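PDB 4LMI: SnoaL-like domain-containing protein from Kribbella flavida, which is of unknown function but has the SnoaL-like fold of the NTF2 clan and is a putative ketosteroid isomerase. Local coordinates for residues Gln9-Phe18 / Val96-Val105; Tyr61-Thr70 / Val81-Asp89. All blocks are in the same frame, centred on the assembly; numbering follows the deposited sequence. Where two conformers were deposited one is given.

In the fold
Both contacts build on the same curved sheet but engage it in different ways. Interaction 1 lays helix 6-22 across strand 90-101 and the start of strand 104-111; it is largely buried, apolar, and has no hydrogen bond across it. Interaction 2 pairs strand 65-75 with strand 78-87 in a hairpin at one margin of the sheet within the chain, where backbone bonds join the strands, waters link some polar groups on a partly exposed face, and the other face is apolar. The two meet where Phe18 packs on Val81 and Val69, and where Val96 N lies 2.8 Å from Val81 O, a probable hydrogen bond between adjacent strands. The helix thereby spans both contacts.

Interaction 1. Residues Gln9-Phe18 / Val96-Val105; sequences QTRALARKYF and VFLEVVDGLV
Leu13, on helix 6-22, reaches in between Val100 and Val105, on the two strands that flank the 101-104 turn. With CG anti to the backbone N (chi1 -175°), the side chain leans towards the strands and CD2 becomes its main contact atom, 3.6 Å from Val100 CG1 and 3.8 Å from Val105 CG2. Thr10 lies alongside Val100, pointing the other way, its OG1 3.8 Å from Val100 CG2; that hydroxyl is bonded elsewhere, to the carbonyls of Gly76 and Asp6.

Further along the helix, Leu98 divides its two methyls. CD1 meets Ala14 CB at 3.8 Å, while CD2 sits over one face of the Tyr17 ring in a CH-pi contact, 4.2 Å from the centroid and 10° off the ring normal. Phe18 then offers its edge to Val96, with CZ 3.7 Å from Val96 CB and near the ring plane. Tyr17 OH is not left without a partner among these hydrocarbons, since it hydrogen-bonds to the hydroxyl of Tyr54.

The other end is looser and more polar. Gln9, its chain extended, lays its amide beside the type I' turn, NE2 lying 3.5 Å from Gly103 CA without a hydrogen bond to the turn. The lack of a side chain at Gly103, whose phi is positive, leaves room for this amide.

This is the helix-on-sheet packing of the NTF2 fold; the N-to-C directions of segment 9-18 and strand 96-101 differ by 122°. With no hydrogen bond between the segments, its hold rests on shape and on burial of methyls and rings, while the buried hydroxyls find their partners outside the contact.

Interaction 2. Residues Tyr61-Thr70 / Val81-Asp89; sequences YPGDWQLTVT and VSVNLTLGD
Thr70 and Ser82 meet twice: Thr70 N donates to Ser82 O at 2.8 Å in a nearly straight bond (175°), and Ser82 OG donates to Thr70 OG1 at 2.7 Å. Ser82 OG is also bonded to Arg71 NH1. Held between its backbone N and carbonyl carbon (chi1 49°), Thr70 OG1 gives its proton to a water 2.6 Å away, which in turn donates to Asn84 OD1. An alanine here would probably leave Ser82 OG with Arg71 alone of its two partners and cut the water's link to strand 65-70.

Along the antiparallel strands, Gln66 with Thr86 and Thr68 with Asn84 form hydrogen-bonded pairs, each carbonyl receiving its partner's N-H. Asn84 O also accepts from a second water, 3.0 Å away, which binds Thr68 OG1. The Asn84 amide is gripped by the C-terminal segment: ND2 gives to Leu133 O and OD1 receives Arg135 N.

On the apolar face, Val69 CG1 touches Val81 CG1 at 3.8 Å, and Leu87 CD1 reaches Tyr61 CE1 at 3.7 Å. Helix 6-22 covers this face, its Asn22 OD1 accepting from Leu67 N; Trp112 packs on Val83 and Leu85, and strand 90-101 continues the sheet beside strand 78-87.

Interaction 1. Residues Gln9-Phe18 / Val96-Val105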
ATOM      1  N   GLN B   9      10.138   0.639 -17.455  1.00 23.86           N
ATOM      2  CA  GLN B   9      11.436   0.673 -16.776  1.00 24.73           C
ATOM      3  C   GLN B   9      11.261   0.510 -15.265  1.00 23.65           C
ATOM      4  O   GLN B   9      11.948  -0.296 -14.628  1.00 25.69           O
ATOM      5  CB  GLN B   9      12.174   1.974 -17.102  1.00 30.82           C
ATOM      6  CG  GLN B   9      13.536   2.106 -16.436  1.00 38.91           C
ATOM      7  CD  GLN B   9      14.434   3.122 -17.115  1.00 51.22           C
ATOM      8  OE1 GLN B   9      14.017   3.823 -18.042  1.00 60.51           O
ATOM      9  NE2 GLN B   9      15.679   3.202 -16.660  1.00 49.51           N
ATOM     10  N   THR B  10      10.324   1.264 -14.703  1.00 19.59           N
ATOM     11  CA  THR B  10       9.990   1.169 -13.283  1.00 19.45           C
ATOM     12  C   THR B  10       9.497  -0.226 -12.909  1.00 21.90           C
ATOM     13  O   THR B  10       9.905  -0.777 -11.873  1.00 22.93           O
ATOM     14  CB  THR B  10       8.937   2.230 -12.923  1.00 20.53           C
ATOM     15  OG1 THR B  10       9.534   3.521 -13.079  1.00 22.28           O
ATOM     16  CG2 THR B  10       8.437   2.073 -11.482  1.00 19.72           C
ATOM     17  N   ARG B  11       8.632  -0.801 -13.745  1.00 20.32           N
ATOM     18  CA  ARG B  11       8.135  -2.156 -13.493  1.00 21.25           C
ATOM     19  C   ARG B  11       9.284  -3.164 -13.364  1.00 22.71           C
ATOM     20  O   ARG B  11       9.337  -3.932 -12.400  1.00 24.13           O
ATOM     21  CB  ARG B  11       7.154  -2.610 -14.581  1.00 23.05           C
ATOM     22  CG  ARG B  11       6.347  -3.845 -14.187  1.00 23.02           C
ATOM     23  CD  ARG B  11       5.480  -4.384 -15.323  1.00 25.23           C
ATOM     24  NE  ARG B  11       4.699  -3.328 -15.970  1.00 24.25           N
ATOM     25  CZ  ARG B  11       3.575  -2.808 -15.481  1.00 24.64           C
ATOM     26  NH1 ARG B  11       3.073  -3.257 -14.336  1.00 24.68           N
ATOM     27  NH2 ARG B  11       2.948  -1.837 -16.141  1.00 25.91           N
ATOM     28  N   ALA B  12      10.199  -3.146 -14.332  1.00 23.36           N
ATOM     29  CA  ALA B  12      11.352  -4.047 -14.336  1.00 24.16           C
ATOM     30  C   ALA B  12      12.234  -3.803 -13.115  1.00 24.81           C
ATOM     31  O   ALA B  12      12.718  -4.758 -12.490  1.00 24.43           O
ATOM     32  CB  ALA B  12      12.157  -3.886 -15.625  1.00 27.20           C
ATOM     33  N   LEU B  13      12.419  -2.530 -12.756  1.00 23.11           N
ATOM     34  CA  LEU B  13      13.278  -2.192 -11.630  1.00 21.38           C
ATOM     35  C   LEU B  13      12.672  -2.630 -10.289  1.00 21.31           C
ATOM     36  O   LEU B  13      13.385  -3.169  -9.440  1.00 22.29           O
ATOM     37  CB  LEU B  13      13.632  -0.698 -11.630  1.00 23.17           C
ATOM     38  CG  LEU B  13      14.635  -0.232 -10.564  1.00 27.50           C
ATOM     39  CD1 LEU B  13      16.000  -0.880 -10.752  1.00 31.18           C
ATOM     40  CD2 LEU B  13      14.766   1.282 -10.580  1.00 28.77           C
ATOM     41  N   ALA B  14      11.368  -2.410 -10.112  1.00 21.80           N
ATOM     42  CA  ALA B  14      10.656  -2.851  -8.897  1.00 22.93           C
ATOM     43  C   ALA B  14      10.735  -4.365  -8.728  1.00 23.80           C
ATOM     44  O   ALA B  14      10.922  -4.862  -7.612  1.00 24.12           O
ATOM     45  CB  ALA B  14       9.202  -2.405  -8.927  1.00 24.39           C
ATOM     46  N   ARG B  15      10.584  -5.095  -9.832  1.00 22.70           N
ATOM     47  CA  ARG B  15      10.705  -6.553  -9.794  1.00 24.14           C
ATOM     48  C   ARG B  15      12.105  -6.966  -9.322  1.00 24.41           C
ATOM     49  O   ARG B  15      12.238  -7.831  -8.446  1.00 24.31           O
ATOM     50  CB  ARG B  15      10.352  -7.180 -11.158  1.00 25.99           C
ATOM     51  CG  ARG B  15      10.438  -8.702 -11.194  1.00 30.32           C
ATOM     52  CD  ARG B  15       9.416  -9.367 -10.275  1.00 37.47           C
ATOM     53  NE  ARG B  15       8.044  -9.155 -10.742  1.00 41.93           N
ATOM     54  CZ  ARG B  15       6.953  -9.610 -10.131  1.00 38.43           C
ATOM     55  NH1 ARG B  15       7.055 -10.313  -9.007  1.00 37.29           N
ATOM     56  NH2 ARG B  15       5.756  -9.355 -10.647  1.00 36.98           N
ATOM     57  N   LYS B  16      13.133  -6.340  -9.896  0.50 24.63           N
ATOM     58  CA  LYS B  16      14.526  -6.619  -9.538  0.50 24.65           C
ATOM     59  C   LYS B  16      14.843  -6.271  -8.084  0.50 24.13           C
ATOM     60  O   LYS B  16      15.602  -6.983  -7.421  0.50 24.08           O
ATOM     61  CB  LYS B  16      15.485  -5.882 -10.476  0.50 26.78           C
ATOM     62  CG  LYS B  16      15.592  -6.502 -11.857  0.50 31.64           C
ATOM     63  CD  LYS B  16      16.799  -5.975 -12.617  0.50 35.72           C
ATOM     64  CE  LYS B  16      16.797  -6.451 -14.061  0.50 39.40           C
ATOM     65  NZ  LYS B  16      15.662  -5.883 -14.841  0.50 33.00           N
ATOM     66  N   TYR B  17      14.265  -5.173  -7.602  1.00 22.54           N
ATOM     67  CA  TYR B  17      14.450  -4.736  -6.213  1.00 22.83           C
ATOM     68  C   TYR B  17      14.000  -5.839  -5.254  1.00 23.02           C
ATOM     69  O   TYR B  17      14.741  -6.228  -4.342  1.00 24.24           O
ATOM     70  CB  TYR B  17      13.690  -3.427  -5.964  1.00 21.15           C
ATOM     71  CG  TYR B  17      13.643  -2.968  -4.523  1.00 21.35           C
ATOM     72  CD1 TYR B  17      12.670  -3.457  -3.650  1.00 21.18           C
ATOM     73  CD2 TYR B  17      14.546  -2.017  -4.040  1.00 23.87           C
ATOM     74  CE1 TYR B  17      12.613  -3.037  -2.332  1.00 22.39           C
ATOM     75  CE2 TYR B  17      14.494  -1.585  -2.719  1.00 22.51           C
ATOM     76  CZ  TYR B  17      13.523  -2.100  -1.874  1.00 22.35           C
ATOM     77  OH  TYR B  17      13.452  -1.686  -0.570  1.00 23.02           O
ATOM     78  N   PHE B  18      12.804  -6.370  -5.486  1.00 22.67           N
ATOM     79  CA  PHE B  18      12.293  -7.436  -4.628  1.00 24.25           C
ATOM     80  C   PHE B  18      12.982  -8.786  -4.821  1.00 26.17           C
ATOM     81  O   PHE B  18      13.189  -9.509  -3.842  1.00 28.06           O
ATOM     82  CB  PHE B  18      10.765  -7.512  -4.680  1.00 22.71           C
ATOM     83  CG  PHE B  18      10.112  -6.382  -3.945  1.00 23.67           C
ATOM     84  CD1 PHE B  18       9.936  -6.443  -2.561  1.00 25.06           C
ATOM     85  CD2 PHE B  18       9.739  -5.224  -4.614  1.00 23.80           C
ATOM     86  CE1 PHE B  18       9.369  -5.386  -1.873  1.00 23.94           C
ATOM     87  CE2 PHE B  18       9.174  -4.161  -3.924  1.00 23.54           C
ATOM     88  CZ  PHE B  18       8.991  -4.242  -2.557  1.00 23.14           C
ATOM     89  N   VAL B  96       4.759  -1.513  -0.238  1.00 22.95           N
ATOM     90  CA  VAL B  96       5.954  -0.699  -0.428  1.00 21.58           C
ATOM     91  C   VAL B  96       5.771   0.232  -1.621  1.00 21.69           C
ATOM     92  O   VAL B  96       5.411  -0.217  -2.712  1.00 21.93           O
ATOM     93  CB  VAL B  96       7.195  -1.590  -0.668  1.00 21.05           C
ATOM     94  CG1 VAL B  96       8.438  -0.739  -0.896  1.00 20.53           C
ATOM     95  CG2 VAL B  96       7.416  -2.540   0.503  1.00 22.42           C
ATOM     96  N   PHE B  97       6.024   1.523  -1.412  1.00 20.27           N
ATOM     97  CA  PHE B  97       6.023   2.485  -2.509  1.00 21.42           C
ATOM     98  C   PHE B  97       7.449   2.808  -2.898  1.00 21.79           C
ATOM     99  O   PHE B  97       8.271   3.140  -2.041  1.00 21.93           O
ATOM    100  CB  PHE B  97       5.271   3.762  -2.138  1.00 20.64           C
ATOM    101  CG  PHE B  97       3.793   3.553  -1.943  1.00 22.64           C
ATOM    102  CD1 PHE B  97       2.924   3.565  -3.033  1.00 21.36           C
ATOM    103  CD2 PHE B  97       3.270   3.334  -0.673  1.00 23.70           C
ATOM    104  CE1 PHE B  97       1.563   3.368  -2.855  1.00 23.01           C
ATOM    105  CE2 PHE B  97       1.906   3.137  -0.487  1.00 26.62           C
ATOM    106  CZ  PHE B  97       1.052   3.152  -1.579  1.00 25.34           C
ATOM    107  N   LEU B  98       7.730   2.698  -4.193  1.00 21.93           N
ATOM    108  CA  LEU B  98       9.042   3.024  -4.725  1.00 21.47           C
ATOM    109  C   LEU B  98       8.963   4.226  -5.650  1.00 20.41           C
ATOM    110  O   LEU B  98       7.961   4.427  -6.339  1.00 21.41           O
ATOM    111  CB  LEU B  98       9.622   1.838  -5.503  1.00 19.35           C
ATOM    112  CG  LEU B  98       9.735   0.473  -4.815  1.00 19.90           C
ATOM    113  CD1 LEU B  98      10.235  -0.558  -5.821  1.00 25.45           C
ATOM    114  CD2 LEU B  98      10.662   0.535  -3.615  1.00 20.42           C
ATOM    115  N   GLU B  99      10.019   5.033  -5.650  0.50 19.95           N
ATOM    116  CA  GLU B  99      10.168   6.092  -6.640  0.50 20.61           C
ATOM    117  C   GLU B  99      11.513   5.890  -7.317  0.50 21.15           C
ATOM    118  O   GLU B  99      12.517   5.613  -6.652  0.50 21.49           O
ATOM    119  CB  GLU B  99      10.079   7.481  -5.997  0.50 22.03           C
ATOM    120  CG  GLU B  99       8.806   7.720  -5.191  0.50 22.36           C
ATOM    121  CD  GLU B  99       7.548   7.706  -6.042  0.50 23.67           C
ATOM    122  OE1 GLU B  99       7.646   7.845  -7.277  0.50 21.86           O
ATOM    123  OE2 GLU B  99       6.450   7.562  -5.470  0.50 26.42           O
ATOM    124  N   VAL B 100      11.514   6.011  -8.641  1.00 22.06           N
ATOM    125  CA  VAL B 100      12.693   5.765  -9.467  1.00 22.75           C
ATOM    126  C   VAL B 100      13.161   7.073 -10.100  1.00 24.06           C
ATOM    127  O   VAL B 100      12.352   7.828 -10.640  1.00 26.03           O
ATOM    128  CB  VAL B 100      12.362   4.758 -10.593  1.00 25.52           C
ATOM    129  CG1 VAL B 100      13.570   4.511 -11.498  1.00 23.54           C
ATOM    130  CG2 VAL B 100      11.833   3.457 -10.004  1.00 25.60           C
ATOM    131  N   VAL B 101      14.462   7.337 -10.016  1.00 24.82           N
ATOM    132  CA  VAL B 101      15.084   8.487 -10.673  1.00 28.14           C
ATOM    133  C   VAL B 101      16.314   7.985 -11.421  1.00 29.76           C
ATOM    134  O   VAL B 101      17.147   7.294 -10.836  1.00 26.17           O
ATOM    135  CB  VAL B 101      15.510   9.577  -9.661  1.00 28.59           C
ATOM    136  CG1 VAL B 101      16.221  10.725 -10.368  1.00 31.34           C
ATOM    137  CG2 VAL B 101      14.314  10.106  -8.882  1.00 28.04           C
ATOM    138  N   ASP B 102      16.414   8.317 -12.714  1.00 34.08           N
ATOM    139  CA  ASP B 102      17.553   7.922 -13.558  1.00 33.69           C
ATOM    140  C   ASP B 102      17.848   6.413 -13.501  1.00 31.11           C
ATOM    141  O   ASP B 102      19.010   6.002 -13.434  1.00 32.80           O
ATOM    142  CB  ASP B 102      18.819   8.719 -13.188  1.00 38.16           C
ATOM    143  CG  ASP B 102      18.648  10.227 -13.350  1.00 48.72           C
ATOM    144  OD1 ASP B 102      17.874  10.672 -14.228  1.00 54.35           O
ATOM    145  OD2 ASP B 102      19.308  10.977 -12.596  1.00 54.84           O
ATOM    146  N   GLY B 103      16.794   5.600 -13.512  1.00 31.66           N
ATOM    147  CA  GLY B 103      16.927   4.141 -13.520  1.00 30.07           C
ATOM    148  C   GLY B 103      17.384   3.506 -12.215  1.00 27.44           C
ATOM    149  O   GLY B 103      17.782   2.335 -12.192  1.00 28.18           O
ATOM    150  N   LEU B 104      17.332   4.277 -11.133  1.00 25.08           N
ATOM    151  CA  LEU B 104      17.702   3.801  -9.803  1.00 21.17           C
ATOM    152  C   LEU B 104      16.588   4.092  -8.809  1.00 20.82           C
ATOM    153  O   LEU B 104      15.847   5.067  -8.963  1.00 23.76           O
ATOM    154  CB  LEU B 104      19.002   4.471  -9.320  1.00 20.30           C
ATOM    155  CG  LEU B 104      20.276   4.251 -10.148  1.00 23.46           C
ATOM    156  CD1 LEU B 104      21.405   5.149  -9.661  1.00 27.13           C
ATOM    157  CD2 LEU B 104      20.698   2.787 -10.130  1.00 26.14           C
ATOM    158  N   VAL B 105      16.487   3.246  -7.785  1.00 20.52           N
ATOM    159  CA  VAL B 105      15.506   3.427  -6.715  1.00 20.01           C
ATOM    160  C   VAL B 105      15.947   4.606  -5.842  1.00 20.60           C
ATOM    161  O   VAL B 105      16.995   4.555  -5.186  1.00 21.98           O
ATOM    162  CB  VAL B 105      15.346   2.130  -5.889  1.00 19.98           C
ATOM    163  CG1 VAL B 105      14.487   2.353  -4.648  1.00 19.33           C
ATOM    164  CG2 VAL B 105      14.754   1.025  -6.752  1.00 23.82           C
TER

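Interaction 2. Residues Tyr61-Thr70 / Val81-Asp89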
ATOM      1  N   TYR B  61      19.825  -7.215   9.387  1.00 39.93           N
ATOM      2  CA  TYR B  61      18.502  -7.637   9.841  1.00 41.91           C
ATOM      3  C   TYR B  61      18.472  -9.098  10.298  1.00 45.99           C
ATOM      4  O   TYR B  61      18.808 -10.001   9.524  1.00 45.40           O
ATOM      5  CB  TYR B  61      17.429  -7.380   8.781  1.00 41.46           C
ATOM      6  CG  TYR B  61      16.055  -7.283   9.391  1.00 39.07           C
ATOM      7  CD1 TYR B  61      15.284  -8.424   9.602  1.00 41.54           C
ATOM      8  CD2 TYR B  61      15.537  -6.050   9.793  1.00 41.16           C
ATOM      9  CE1 TYR B  61      14.030  -8.342  10.184  1.00 47.27           C
ATOM     10  CE2 TYR B  61      14.281  -5.956  10.371  1.00 40.97           C
ATOM     11  CZ  TYR B  61      13.533  -7.105  10.564  1.00 43.34           C
ATOM     12  OH  TYR B  61      12.288  -7.026  11.136  1.00 39.15           O
ATOM     13  N   PRO B  62      18.061  -9.327  11.562  1.00 43.32           N
ATOM     14  CA  PRO B  62      18.093 -10.660  12.176  1.00 42.50           C
ATOM     15  C   PRO B  62      16.952 -11.578  11.737  1.00 42.43           C
ATOM     16  O   PRO B  62      15.930 -11.105  11.248  1.00 45.31           O
ATOM     17  CB  PRO B  62      17.988 -10.354  13.673  1.00 43.49           C
ATOM     18  CG  PRO B  62      17.244  -9.071  13.747  1.00 42.63           C
ATOM     19  CD  PRO B  62      17.590  -8.293  12.506  1.00 38.35           C
ATOM     20  N   GLY B  63      17.138 -12.885  11.914  1.00 44.09           N
ATOM     21  CA  GLY B  63      16.090 -13.866  11.627  1.00 47.41           C
ATOM     22  C   GLY B  63      16.018 -14.303  10.177  1.00 47.52           C
ATOM     23  O   GLY B  63      16.722 -13.766   9.316  1.00 47.82           O
ATOM     24  N   ASP B  64      15.149 -15.279   9.913  1.00 47.99           N
ATOM     25  CA  ASP B  64      15.030 -15.898   8.596  1.00 59.64           C
ATOM     26  C   ASP B  64      13.683 -15.558   7.959  1.00 66.92           C
ATOM     27  O   ASP B  64      12.678 -16.240   8.192  1.00 81.76           O
ATOM     28  CB  ASP B  64      15.222 -17.418   8.706  1.00 72.44           C
ATOM     29  CG  ASP B  64      15.134 -18.125   7.360  1.00 78.53           C
ATOM     30  OD1 ASP B  64      15.620 -17.573   6.347  1.00 86.15           O
ATOM     31  OD2 ASP B  64      14.583 -19.245   7.321  1.00 80.99           O
ATOM     32  N   TRP B  65      13.675 -14.493   7.162  1.00 52.28           N
ATOM     33  CA  TRP B  65      12.454 -13.980   6.543  1.00 48.21           C
ATOM     34  C   TRP B  65      12.375 -14.310   5.080  1.00 46.67           C
ATOM     35  O   TRP B  65      13.389 -14.576   4.434  1.00 45.56           O
ATOM     36  CB  TRP B  65      12.352 -12.470   6.747  1.00 45.60           C
ATOM     37  CG  TRP B  65      13.577 -11.739   6.266  1.00 43.58           C
ATOM     38  CD1 TRP B  65      14.686 -11.351   7.014  1.00 40.79           C
ATOM     39  CD2 TRP B  65      13.869 -11.301   4.892  1.00 39.76           C
ATOM     40  NE1 TRP B  65      15.610 -10.716   6.223  1.00 44.63           N
ATOM     41  CE2 TRP B  65      15.183 -10.655   4.940  1.00 41.84           C
ATOM     42  CE3 TRP B  65      13.200 -11.380   3.674  1.00 41.50           C
ATOM     43  CZ2 TRP B  65      15.779 -10.118   3.809  1.00 41.15           C
ATOM     44  CZ3 TRP B  65      13.811 -10.830   2.542  1.00 40.35           C
ATOM     45  CH2 TRP B  65      15.068 -10.215   2.611  1.00 38.11           C
ATOM     46  N   GLN B  66      11.159 -14.280   4.545  1.00 46.55           N
ATOM     47  CA  GLN B  66      10.914 -14.609   3.150  1.00 43.89           C
ATOM     48  C   GLN B  66       9.773 -13.747   2.635  1.00 40.02           C
ATOM     49  O   GLN B  66       8.780 -13.544   3.334  1.00 42.35           O
ATOM     50  CB  GLN B  66      10.550 -16.093   3.024  1.00 50.42           C
ATOM     51  CG  GLN B  66      10.492 -16.628   1.600  1.00 53.81           C
ATOM     52  CD  GLN B  66      11.866 -16.854   0.986  1.00 59.16           C
ATOM     53  OE1 GLN B  66      12.035 -16.738  -0.228  1.00 60.10           O
ATOM     54  NE2 GLN B  66      12.850 -17.181   1.819  1.00 61.96           N
ATOM     55  N   LEU B  67       9.916 -13.228   1.419  1.00 35.28           N
ATOM     56  CA  LEU B  67       8.836 -12.462   0.806  1.00 33.51           C
ATOM     57  C   LEU B  67       8.419 -13.027  -0.546  1.00 33.18           C
ATOM     58  O   LEU B  67       9.216 -13.645  -1.253  1.00 35.62           O
ATOM     59  CB  LEU B  67       9.181 -10.964   0.713  1.00 36.13           C
ATOM     60  CG  LEU B  67      10.416 -10.479  -0.042  1.00 38.12           C
ATOM     61  CD1 LEU B  67      10.104 -10.260  -1.515  1.00 40.44           C
ATOM     62  CD2 LEU B  67      10.916  -9.183   0.583  1.00 41.56           C
ATOM     63  N   THR B  68       7.146 -12.829  -0.867  1.00 30.55           N
ATOM     64  CA  THR B  68       6.579 -13.190  -2.157  1.00 32.08           C
ATOM     65  C   THR B  68       5.738 -12.011  -2.616  1.00 29.57           C
ATOM     66  O   THR B  68       4.826 -11.581  -1.904  1.00 29.39           O
ATOM     67  CB  THR B  68       5.691 -14.446  -2.053  1.00 32.40           C
ATOM     68  OG1 THR B  68       6.449 -15.517  -1.485  1.00 35.46           O
ATOM     69  CG2 THR B  68       5.179 -14.869  -3.425  1.00 33.04           C
ATOM     70  N   VAL B  69       6.056 -11.480  -3.793  1.00 28.65           N
ATOM     71  CA  VAL B  69       5.301 -10.369  -4.363  1.00 27.77           C
ATOM     72  C   VAL B  69       3.890 -10.842  -4.738  1.00 26.23           C
ATOM     73  O   VAL B  69       3.730 -11.876  -5.393  1.00 28.90           O
ATOM     74  CB  VAL B  69       6.020  -9.771  -5.591  1.00 26.36           C
ATOM     75  CG1 VAL B  69       5.126  -8.764  -6.303  1.00 26.52           C
ATOM     76  CG2 VAL B  69       7.342  -9.123  -5.177  1.00 25.73           C
ATOM     77  N   THR B  70       2.877 -10.093  -4.303  1.00 27.42           N
ATOM     78  CA  THR B  70       1.474 -10.440  -4.580  1.00 29.39           C
ATOM     79  C   THR B  70       0.810  -9.475  -5.560  1.00 27.45           C
ATOM     80  O   THR B  70      -0.086  -9.863  -6.319  1.00 26.76           O
ATOM     81  CB  THR B  70       0.638 -10.526  -3.287  1.00 29.70           C
ATOM     82  OG1 THR B  70       0.866  -9.357  -2.485  1.00 29.21           O
ATOM     83  CG2 THR B  70       1.027 -11.761  -2.496  1.00 30.73           C
ATOM     84  N   VAL B  81       3.996  -2.043  -4.420  1.00 21.86           N
ATOM     85  CA  VAL B  81       4.180  -3.486  -4.408  1.00 22.61           C
ATOM     86  C   VAL B  81       3.675  -4.018  -3.079  1.00 24.66           C
ATOM     87  O   VAL B  81       4.037  -3.502  -2.019  1.00 25.81           O
ATOM     88  CB  VAL B  81       5.670  -3.860  -4.585  1.00 22.94           C
ATOM     89  CG1 VAL B  81       5.853  -5.371  -4.645  1.00 23.72           C
ATOM     90  CG2 VAL B  81       6.267  -3.194  -5.826  1.00 22.52           C
ATOM     91  N   SER B  82       2.814  -5.028  -3.128  1.00 25.36           N
ATOM     92  CA  SER B  82       2.466  -5.739  -1.909  1.00 25.99           C
ATOM     93  C   SER B  82       3.200  -7.066  -1.895  1.00 26.72           C
ATOM     94  O   SER B  82       3.418  -7.678  -2.945  1.00 26.10           O
ATOM     95  CB  SER B  82       0.953  -5.933  -1.755  1.00 27.62           C
ATOM     96  OG  SER B  82       0.428  -6.704  -2.814  1.00 27.15           O
ATOM     97  N   VAL B  83       3.608  -7.481  -0.700  1.00 28.11           N
ATOM     98  CA  VAL B  83       4.295  -8.747  -0.503  1.00 26.93           C
ATOM     99  C   VAL B  83       3.680  -9.508   0.667  1.00 27.68           C
ATOM    100  O   VAL B  83       3.200  -8.902   1.639  1.00 29.23           O
ATOM    101  CB  VAL B  83       5.821  -8.566  -0.259  1.00 26.88           C
ATOM    102  CG1 VAL B  83       6.492  -7.877  -1.442  1.00 28.44           C
ATOM    103  CG2 VAL B  83       6.090  -7.791   1.032  1.00 26.93           C
ATOM    104  N   ASN B  84       3.663 -10.834   0.555  1.00 27.61           N
ATOM    105  CA  ASN B  84       3.471 -11.679   1.722  1.00 30.93           C
ATOM    106  C   ASN B  84       4.824 -11.945   2.354  1.00 31.71           C
ATOM    107  O   ASN B  84       5.733 -12.450   1.704  1.00 34.27           O
ATOM    108  CB  ASN B  84       2.762 -12.989   1.365  1.00 31.96           C
ATOM    109  CG  ASN B  84       1.269 -12.806   1.161  1.00 35.04           C
ATOM    110  OD1 ASN B  84       0.671 -11.828   1.631  1.00 38.74           O
ATOM    111  ND2 ASN B  84       0.655 -13.747   0.460  1.00 37.22           N
ATOM    112  N   LEU B  85       4.953 -11.569   3.618  1.00 35.81           N
ATOM    113  CA  LEU B  85       6.186 -11.762   4.358  1.00 36.46           C
ATOM    114  C   LEU B  85       5.994 -12.812   5.444  1.00 40.54           C
ATOM    115  O   LEU B  85       5.018 -12.766   6.196  1.00 46.13           O
ATOM    116  CB  LEU B  85       6.638 -10.442   4.987  1.00 39.09           C
ATOM    117  CG  LEU B  85       7.905 -10.448   5.849  1.00 40.37           C
ATOM    118  CD1 LEU B  85       9.155 -10.639   5.008  1.00 43.39           C
ATOM    119  CD2 LEU B  85       8.010  -9.170   6.664  1.00 46.39           C
ATOM    120  N   THR B  86       6.920 -13.763   5.496  1.00 40.48           N
ATOM    121  CA  THR B  86       7.060 -14.646   6.638  1.00 41.98           C
ATOM    122  C   THR B  86       8.263 -14.109   7.396  1.00 51.04           C
ATOM    123  O   THR B  86       9.395 -14.194   6.918  1.00 54.25           O
ATOM    124  CB  THR B  86       7.280 -16.110   6.209  1.00 47.78           C
ATOM    125  OG1 THR B  86       6.239 -16.502   5.302  1.00 52.93           O
ATOM    126  CG2 THR B  86       7.260 -17.035   7.412  1.00 54.69           C
ATOM    127  N   LEU B  87       7.996 -13.508   8.553  1.00 55.24           N
ATOM    128  CA  LEU B  87       9.033 -12.908   9.386  1.00 53.29           C
ATOM    129  C   LEU B  87       9.142 -13.711  10.669  1.00 57.72           C
ATOM    130  O   LEU B  87       8.368 -13.503  11.612  1.00 54.25           O
ATOM    131  CB  LEU B  87       8.702 -11.439   9.685  1.00 51.98           C
ATOM    132  CG  LEU B  87       9.696 -10.572  10.472  1.00 54.13           C
ATOM    133  CD1 LEU B  87      10.905 -10.205   9.621  1.00 55.92           C
ATOM    134  CD2 LEU B  87       9.013  -9.315  10.994  1.00 47.49           C
ATOM    135  N   GLY B  88      10.102 -14.634  10.692  1.00 62.90           N
ATOM    136  CA  GLY B  88      10.238 -15.588  11.787  1.00 60.96           C
ATOM    137  C   GLY B  88       9.096 -16.580  11.742  1.00 62.77           C
ATOM    138  O   GLY B  88       9.042 -17.436  10.854  1.00 71.64           O
ATOM    139  N   ASP B  89       8.183 -16.451  12.703  0.50 60.49           N
ATOM    140  CA  ASP B  89       6.999 -17.302  12.795  0.50 57.47           C
ATOM    141  C   ASP B  89       5.729 -16.546  12.405  0.50 59.03           C
ATOM    142  O   ASP B  89       4.649 -17.138  12.315  0.50 58.25           O
ATOM    143  CB  ASP B  89       6.854 -17.861  14.214  0.50 54.15           C
ATOM    144  CG  ASP B  89       6.713 -16.769  15.260  0.50 45.38           C
ATOM    145  OD1 ASP B  89       6.928 -15.587  14.923  0.50 52.55           O
ATOM    146  OD2 ASP B  89       6.390 -17.094  16.422  0.50 45.58           O
TER
HETATM  147  O   HOH W   1       6.675 -15.270   1.610  1.00 49.24           O
HETATM  148  O   HOH W   2       0.258  -9.486   0.003  1.00 31.65           O